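Local coordinates for protein nicotinate-nucleotide--dimethylbenzimidazole phosphoribosyltransferase (PDB 1WX1) that probably catalyses phosphoribosyl transfer from nicotinate mononucleotide to 5,6-dimethylbenzimidazole, giving alpha-ribazole 5'-phosphate and nicotinate in the cobalamin pathway, at residues A[180-188]-A[201-209]; A[249-259]-A[280-290]. One frame throughout, in Å; residues are numbered along the deposited sequence.

Interaction 1 (A[180-188]-A[201-209]); sequences GLPPEAVVG and KRQAVARAL
Pro-183 presses its ring into helix 195-210 as a knob into a hole formed by Arg-202, Val-205, Ala-206 and Leu-209, joining the short helix 183-186 to the helix that follows it in the chain. The ring comes in through CB and CG. CB rests on the carbonyl oxygen of Arg-202, with Pro-183 CB to Arg-202 O 3.7 Å, while Pro-183 CG lies 3.8 Å from Val-205 CG1 and 4.0 Å from Ala-206 CB. Leu-209 closes the far end of the hole with its CD1 methyl, which also approaches the carbonyl oxygen of Leu-181.

Val-187 makes the second apolar patch, one helical turn further on, and its two methyls divide the work. CG1, anti to the backbone N (chi1 177°), reaches Lys-201 CB at 3.8 Å and also meets the CG methylene of Arg-202. The Val-187 and Val-205 side chains slide past each other in opposite directions, with Val-187 CG2 to Val-205 CG2 3.8 Å. Val-205 thus serves both patches, offering CG1 to the proline and CG2 to the valine.

Behind these contacts, Pro-182 stands at the N-cap position of the short helix, and the backbone bond from Val-187 N to Pro-183 O (3.0 Å) links the two apolar residues within one turn. Helix 167-179 packs against this contact, touching Val-186, Lys-201 and Leu-209. The Lys-201 chain bends at chi2 and chi3, which brings its ammonium group back to the other segment; Thr-168 is a weak second partner. Lys-201 NZ donates to Gly-188 O at 3.0 Å, almost in line with the carbonyl bond (C=O...N 166°).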
# COMPACT_ATOMS: atom_id res chain seq x y z
N GLY A 180 27.85 -12.13 5.34
CA GLY A 180 28.51 -13.40 5.54
C GLY A 180 27.62 -14.58 5.20
O GLY A 180 27.69 -15.63 5.84
N LEU A 181 26.77 -14.41 4.19
CA LEU A 181 25.87 -15.47 3.76
C LEU A 181 26.43 -16.23 2.57
O LEU A 181 27.30 -15.72 1.86
CB LEU A 181 24.51 -14.88 3.39
CG LEU A 181 23.71 -14.23 4.52
CD1 LEU A 181 22.45 -13.59 3.96
CD2 LEU A 181 23.35 -15.29 5.56
N PRO A 182 25.95 -17.46 2.34
CA PRO A 182 26.41 -18.28 1.22
C PRO A 182 25.64 -17.90 -0.04
O PRO A 182 24.54 -17.35 0.04
CB PRO A 182 26.10 -19.69 1.69
CG PRO A 182 24.78 -19.49 2.38
CD PRO A 182 25.02 -18.22 3.19
N PRO A 183 26.19 -18.21 -1.23
CA PRO A 183 25.52 -17.89 -2.49
C PRO A 183 24.09 -18.42 -2.59
O PRO A 183 23.21 -17.75 -3.14
CB PRO A 183 26.44 -18.53 -3.53
CG PRO A 183 27.79 -18.40 -2.90
CD PRO A 183 27.51 -18.80 -1.47
N GLU A 184 23.86 -19.61 -2.04
CA GLU A 184 22.55 -20.26 -2.08
C GLU A 184 21.41 -19.44 -1.47
O GLU A 184 20.29 -19.44 -1.98
CB GLU A 184 22.61 -21.61 -1.36
CG GLU A 184 23.61 -22.61 -1.93
CD GLU A 184 25.04 -22.10 -1.89
OE1 GLU A 184 25.45 -21.56 -0.84
OE2 GLU A 184 25.76 -22.26 -2.90
N ALA A 185 21.70 -18.75 -0.37
CA ALA A 185 20.70 -17.95 0.32
C ALA A 185 20.34 -16.63 -0.38
O ALA A 185 19.18 -16.21 -0.36
CB ALA A 185 21.16 -17.67 1.74
N VAL A 186 21.33 -15.99 -1.00
CA VAL A 186 21.11 -14.70 -1.65
C VAL A 186 20.80 -14.73 -3.14
O VAL A 186 20.39 -13.72 -3.70
CB VAL A 186 22.33 -13.77 -1.46
CG1 VAL A 186 22.49 -13.43 0.01
CG2 VAL A 186 23.58 -14.45 -2.00
N VAL A 187 20.98 -15.88 -3.79
CA VAL A 187 20.71 -15.96 -5.22
C VAL A 187 19.37 -16.60 -5.55
O VAL A 187 19.01 -17.64 -5.00
CB VAL A 187 21.82 -16.75 -5.95
CG1 VAL A 187 21.48 -16.88 -7.42
CG2 VAL A 187 23.15 -16.03 -5.79
N GLY A 188 18.64 -15.96 -6.46
CA GLY A 188 17.34 -16.47 -6.87
C GLY A 188 17.04 -16.16 -8.32
O GLY A 188 17.69 -15.30 -8.92
N LYS A 201 24.95 -17.83 -11.65
CA LYS A 201 24.91 -16.67 -10.76
C LYS A 201 25.54 -17.06 -9.44
O LYS A 201 26.37 -16.32 -8.92
CB LYS A 201 23.48 -16.16 -10.54
CG LYS A 201 22.82 -15.64 -11.81
CD LYS A 201 21.87 -14.49 -11.52
CE LYS A 201 20.71 -14.90 -10.65
NZ LYS A 201 19.75 -13.77 -10.49
N ARG A 202 25.18 -18.23 -8.92
CA ARG A 202 25.75 -18.69 -7.66
C ARG A 202 27.26 -18.83 -7.77
O ARG A 202 28.00 -18.47 -6.84
CB ARG A 202 25.16 -20.04 -7.24
CG ARG A 202 23.66 -20.03 -7.02
CD ARG A 202 23.14 -21.44 -6.93
NE ARG A 202 21.69 -21.52 -6.95
CZ ARG A 202 21.01 -22.62 -7.24
NH1 ARG A 202 21.66 -23.73 -7.54
NH2 ARG A 202 19.68 -22.62 -7.20
N GLN A 203 27.73 -19.38 -8.89
CA GLN A 203 29.17 -19.54 -9.08
C GLN A 203 29.85 -18.19 -9.13
O GLN A 203 30.91 -18.01 -8.55
CB GLN A 203 29.49 -20.34 -10.33
CG GLN A 203 30.01 -21.74 -10.03
CD GLN A 203 31.23 -22.11 -10.85
OE1 GLN A 203 31.18 -23.06 -11.64
NE2 GLN A 203 32.31 -21.37 -10.68
N ALA A 204 29.22 -17.24 -9.80
CA ALA A 204 29.78 -15.89 -9.92
C ALA A 204 29.94 -15.30 -8.53
O ALA A 204 30.97 -14.70 -8.22
CB ALA A 204 28.87 -15.00 -10.78
N VAL A 205 28.92 -15.49 -7.70
CA VAL A 205 28.95 -14.98 -6.33
C VAL A 205 30.05 -15.67 -5.52
O VAL A 205 30.81 -15.02 -4.81
CB VAL A 205 27.59 -15.20 -5.62
CG1 VAL A 205 27.70 -14.84 -4.13
CG2 VAL A 205 26.52 -14.34 -6.28
N ALA A 206 30.13 -16.99 -5.64
CA ALA A 206 31.14 -17.75 -4.91
C ALA A 206 32.54 -17.29 -5.30
O ALA A 206 33.42 -17.18 -4.45
CB ALA A 206 30.97 -19.25 -5.18
N ARG A 207 32.75 -17.03 -6.58
CA ARG A 207 34.06 -16.59 -7.06
C ARG A 207 34.43 -15.25 -6.44
O ARG A 207 35.55 -15.05 -5.98
CB ARG A 207 34.05 -16.46 -8.59
CG ARG A 207 33.56 -17.69 -9.32
CD ARG A 207 34.67 -18.52 -9.90
NE ARG A 207 35.32 -17.86 -11.03
CZ ARG A 207 36.18 -18.45 -11.84
NH1 ARG A 207 36.50 -19.73 -11.66
NH2 ARG A 207 36.74 -17.77 -12.84
N ALA A 208 33.48 -14.32 -6.44
CA ALA A 208 33.71 -13.00 -5.88
C ALA A 208 34.06 -13.06 -4.40
O ALA A 208 35.00 -12.41 -3.95
CB ALA A 208 32.47 -12.12 -6.09
N LEU A 209 33.31 -13.86 -3.65
CA LEU A 209 33.56 -14.00 -2.22
C LEU A 209 34.95 -14.55 -1.97
O LEU A 209 35.65 -14.13 -1.05
CB LEU A 209 32.51 -14.92 -1.59
CG LEU A 209 31.06 -14.40 -1.61
CD1 LEU A 209 30.13 -15.47 -1.06
CD2 LEU A 209 30.95 -13.12 -0.79

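Interaction 2 (A[249-259]-A[280-290]); sequences LDGFPVTAGAL and EPGHRHQLEAL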
# COMPACT_ATOMS: atom_id res chain seq x y z
N LEU A 249 13.26 2.04 1.40
CA LEU A 249 13.94 0.98 0.66
C LEU A 249 13.08 0.45 -0.47
O LEU A 249 11.85 0.39 -0.35
CB LEU A 249 14.27 -0.20 1.58
CG LEU A 249 15.25 0.03 2.74
CD1 LEU A 249 15.35 -1.25 3.57
CD2 LEU A 249 16.61 0.43 2.19
N ASP A 250 13.73 0.07 -1.56
CA ASP A 250 13.04 -0.52 -2.69
C ASP A 250 13.33 -2.02 -2.66
O ASP A 250 13.18 -2.66 -1.62
CB ASP A 250 13.50 0.09 -4.02
CG ASP A 250 12.69 -0.41 -5.20
OD1 ASP A 250 11.46 -0.53 -5.05
OD2 ASP A 250 13.27 -0.68 -6.28
N GLY A 251 13.78 -2.57 -3.79
CA GLY A 251 14.05 -3.99 -3.87
C GLY A 251 15.41 -4.51 -3.44
O GLY A 251 16.13 -3.86 -2.69
N PHE A 252 15.76 -5.68 -3.97
CA PHE A 252 17.01 -6.37 -3.65
C PHE A 252 18.30 -5.57 -3.89
O PHE A 252 19.12 -5.41 -2.98
CB PHE A 252 17.04 -7.71 -4.41
CG PHE A 252 18.18 -8.63 -4.03
CD1 PHE A 252 19.04 -9.13 -5.01
CD2 PHE A 252 18.37 -9.01 -2.71
CE1 PHE A 252 20.07 -10.00 -4.68
CE2 PHE A 252 19.41 -9.89 -2.36
CZ PHE A 252 20.26 -10.38 -3.35
N PRO A 253 18.50 -5.04 -5.12
CA PRO A 253 19.72 -4.27 -5.38
C PRO A 253 19.78 -2.99 -4.55
O PRO A 253 20.82 -2.64 -4.00
CB PRO A 253 19.64 -4.00 -6.89
CG PRO A 253 18.86 -5.18 -7.40
CD PRO A 253 17.76 -5.29 -6.37
N VAL A 254 18.66 -2.28 -4.46
CA VAL A 254 18.62 -1.05 -3.67
C VAL A 254 18.92 -1.33 -2.20
O VAL A 254 19.66 -0.60 -1.55
CB VAL A 254 17.25 -0.33 -3.80
CG1 VAL A 254 17.11 0.74 -2.71
CG2 VAL A 254 17.14 0.32 -5.18
N THR A 255 18.33 -2.40 -1.69
CA THR A 255 18.54 -2.76 -0.29
C THR A 255 19.98 -3.22 -0.06
O THR A 255 20.50 -3.07 1.03
CB THR A 255 17.53 -3.84 0.14
OG1 THR A 255 16.20 -3.33 -0.08
CG2 THR A 255 17.67 -4.17 1.63
N ALA A 256 20.62 -3.76 -1.09
CA ALA A 256 22.02 -4.17 -0.95
C ALA A 256 22.82 -2.88 -0.75
O ALA A 256 23.78 -2.84 0.03
CB ALA A 256 22.50 -4.91 -2.20
N GLY A 257 22.44 -1.83 -1.47
CA GLY A 257 23.12 -0.55 -1.33
C GLY A 257 22.91 -0.00 0.08
O GLY A 257 23.82 0.56 0.68
N ALA A 258 21.70 -0.16 0.61
CA ALA A 258 21.40 0.32 1.95
C ALA A 258 22.23 -0.43 3.00
O ALA A 258 22.65 0.16 4.00
CB ALA A 258 19.92 0.17 2.25
N LEU A 259 22.45 -1.72 2.78
CA LEU A 259 23.24 -2.53 3.72
C LEU A 259 24.66 -1.98 3.79
O LEU A 259 25.27 -1.92 4.87
CB LEU A 259 23.27 -3.99 3.28
CG LEU A 259 21.99 -4.81 3.49
CD1 LEU A 259 22.18 -6.20 2.92
CD2 LEU A 259 21.67 -4.88 4.98
N GLU A 280 12.40 -11.32 -5.23
CA GLU A 280 13.78 -11.80 -5.15
C GLU A 280 13.99 -12.46 -3.80
O GLU A 280 13.83 -11.83 -2.76
CB GLU A 280 14.77 -10.64 -5.32
CG GLU A 280 15.06 -10.31 -6.77
CD GLU A 280 15.99 -11.32 -7.43
OE1 GLU A 280 16.01 -11.41 -8.67
OE2 GLU A 280 16.69 -12.04 -6.69
N PRO A 281 14.36 -13.74 -3.80
CA PRO A 281 14.59 -14.53 -2.58
C PRO A 281 15.45 -13.83 -1.52
O PRO A 281 15.10 -13.82 -0.34
CB PRO A 281 15.26 -15.80 -3.11
CG PRO A 281 14.66 -15.95 -4.47
CD PRO A 281 14.69 -14.53 -5.00
N GLY A 282 16.57 -13.26 -1.95
CA GLY A 282 17.47 -12.61 -1.02
C GLY A 282 16.96 -11.36 -0.32
O GLY A 282 17.52 -10.94 0.69
N HIS A 283 15.89 -10.76 -0.83
CA HIS A 283 15.34 -9.55 -0.23
C HIS A 283 14.90 -9.78 1.22
O HIS A 283 15.18 -9.00 2.12
CB HIS A 283 14.15 -9.09 -1.07
CG HIS A 283 13.88 -7.63 -0.81
ND1 HIS A 283 12.66 -7.06 -0.96
CD2 HIS A 283 14.78 -6.65 -0.39
CE1 HIS A 283 12.82 -5.76 -0.64
NE2 HIS A 283 14.09 -5.49 -0.29
N ARG A 284 14.19 -10.88 1.48
CA ARG A 284 13.73 -11.15 2.84
C ARG A 284 14.91 -11.24 3.81
O ARG A 284 14.81 -10.76 4.94
CB ARG A 284 12.92 -12.45 2.89
CG ARG A 284 12.53 -12.87 4.31
CD ARG A 284 11.69 -11.81 5.03
NE ARG A 284 10.26 -11.95 4.75
CZ ARG A 284 9.33 -11.10 5.17
NH1 ARG A 284 9.66 -10.04 5.89
NH2 ARG A 284 8.05 -11.32 4.88
N HIS A 285 16.01 -11.85 3.38
CA HIS A 285 17.18 -11.98 4.23
C HIS A 285 17.75 -10.62 4.60
O HIS A 285 18.16 -10.39 5.74
CB HIS A 285 18.27 -12.80 3.54
CG HIS A 285 17.89 -14.23 3.32
ND1 HIS A 285 17.65 -15.10 4.37
CD2 HIS A 285 17.71 -14.95 2.19
CE1 HIS A 285 17.33 -16.29 3.88
NE2 HIS A 285 17.36 -16.22 2.56
N GLN A 286 17.77 -9.71 3.62
CA GLN A 286 18.28 -8.37 3.86
C GLN A 286 17.41 -7.62 4.86
O GLN A 286 17.92 -6.98 5.78
CB GLN A 286 18.30 -7.58 2.55
CG GLN A 286 19.20 -8.16 1.47
CD GLN A 286 19.05 -7.40 0.17
OE1 GLN A 286 17.94 -7.08 -0.23
NE2 GLN A 286 20.16 -7.13 -0.50
N LEU A 287 16.10 -7.70 4.67
CA LEU A 287 15.16 -7.03 5.56
C LEU A 287 15.23 -7.60 6.97
O LEU A 287 15.09 -6.87 7.95
CB LEU A 287 13.74 -7.12 5.01
CG LEU A 287 13.51 -6.36 3.69
CD1 LEU A 287 12.05 -6.46 3.31
CD2 LEU A 287 13.92 -4.89 3.85
N GLU A 288 15.45 -8.91 7.08
CA GLU A 288 15.56 -9.54 8.39
C GLU A 288 16.84 -9.05 9.07
O GLU A 288 16.85 -8.76 10.26
CB GLU A 288 15.57 -11.07 8.26
CG GLU A 288 14.22 -11.66 7.87
CD GLU A 288 13.16 -11.47 8.96
OE1 GLU A 288 13.29 -12.08 10.05
OE2 GLU A 288 12.20 -10.71 8.74
N ALA A 289 17.92 -8.95 8.30
CA ALA A 289 19.19 -8.48 8.85
C ALA A 289 19.05 -7.05 9.35
O ALA A 289 19.69 -6.64 10.32
CB ALA A 289 20.29 -8.56 7.78
N LEU A 290 18.20 -6.28 8.68
CA LEU A 290 17.97 -4.89 9.06
C LEU A 290 16.88 -4.79 10.12
O LEU A 290 16.73 -3.74 10.75
CB LEU A 290 17.57 -4.07 7.82
CG LEU A 290 18.70 -3.71 6.85
CD1 LEU A 290 18.12 -3.28 5.51
CD2 LEU A 290 19.57 -2.62 7.44
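Gln-286 enters helix 252-264 as a knob among Phe-252, Thr-255, Ala-256 and Leu-259, where helix segments 252-259 and 281-290 run in the same general direction in the alpha/beta core, their axes inclined by 29°. Hydrogen bonds fix its amide. Gln-286 NE2 donates to Phe-252 O at 3.2 Å, with the acceptor in the amide plane; Ala-256 N reaches the same oxygen from the opposite face of the carbonyl plane. Thr-175 of helix 167-179 also bonds NE2. A second chain of bonds runs from His-283 NE2 to Thr-255 OG1 (3.0 Å), near the imidazole plane, and from that hydroxyl to Gly-251 O (2.7 Å); His-283 ND1 is hydrogen-bonded to Ser-278 N. Replacing Thr-255 with a valine would probably cost His-283 NE2 this acceptor, leaving the imidazole held mainly at ND1.

Ring contacts come next: Gly-251 CA lies over a face of the His-283 imidazole, a CH-pi contact 4.1 Å from the ring centroid. The Phe-252 ring, placed by CG anti to its backbone N (chi1 -172°), is turned 38° from the Gln-286 amide, and its CE2 packs 3.5 Å from Gly-282 C, where the glycine has no side chain to stand in the way.

Apolar contacts finish the interface: Leu-249 and Leu-290 meet tip to tip, and Leu-259 CD2 lies 3.7 Å from Leu-290 CG. Leu-249 ends strand 247-249, bonded through its backbone to Phe-273 and Gly-275; helices 228-242 and 167-179 pack against the segment 249-259.

In the fold
Interaction 2 is buried near the middle of the chain, whereas interaction 1 is only partly buried and lies further out. Their centres are about 15 Å apart, yet they touch: Val-186 O packs on Phe-252 CZ, and Gly-188 on Pro-281. Helix 167-179 borders both, with Thr-175 meeting Val-186 of the first and Gln-286 of the second. Interaction 1 is mostly aliphatic, with one lysine-to-carbonyl bond at its margin; interaction 2 places buried side-chain hydrogen bonds at its centre. Only interaction 2 adjoins the predicted active site: the side chain of Asp-250 lies about 6 Å from that of Glu-304, the probable proton acceptor, and accepts from Gly-305 N.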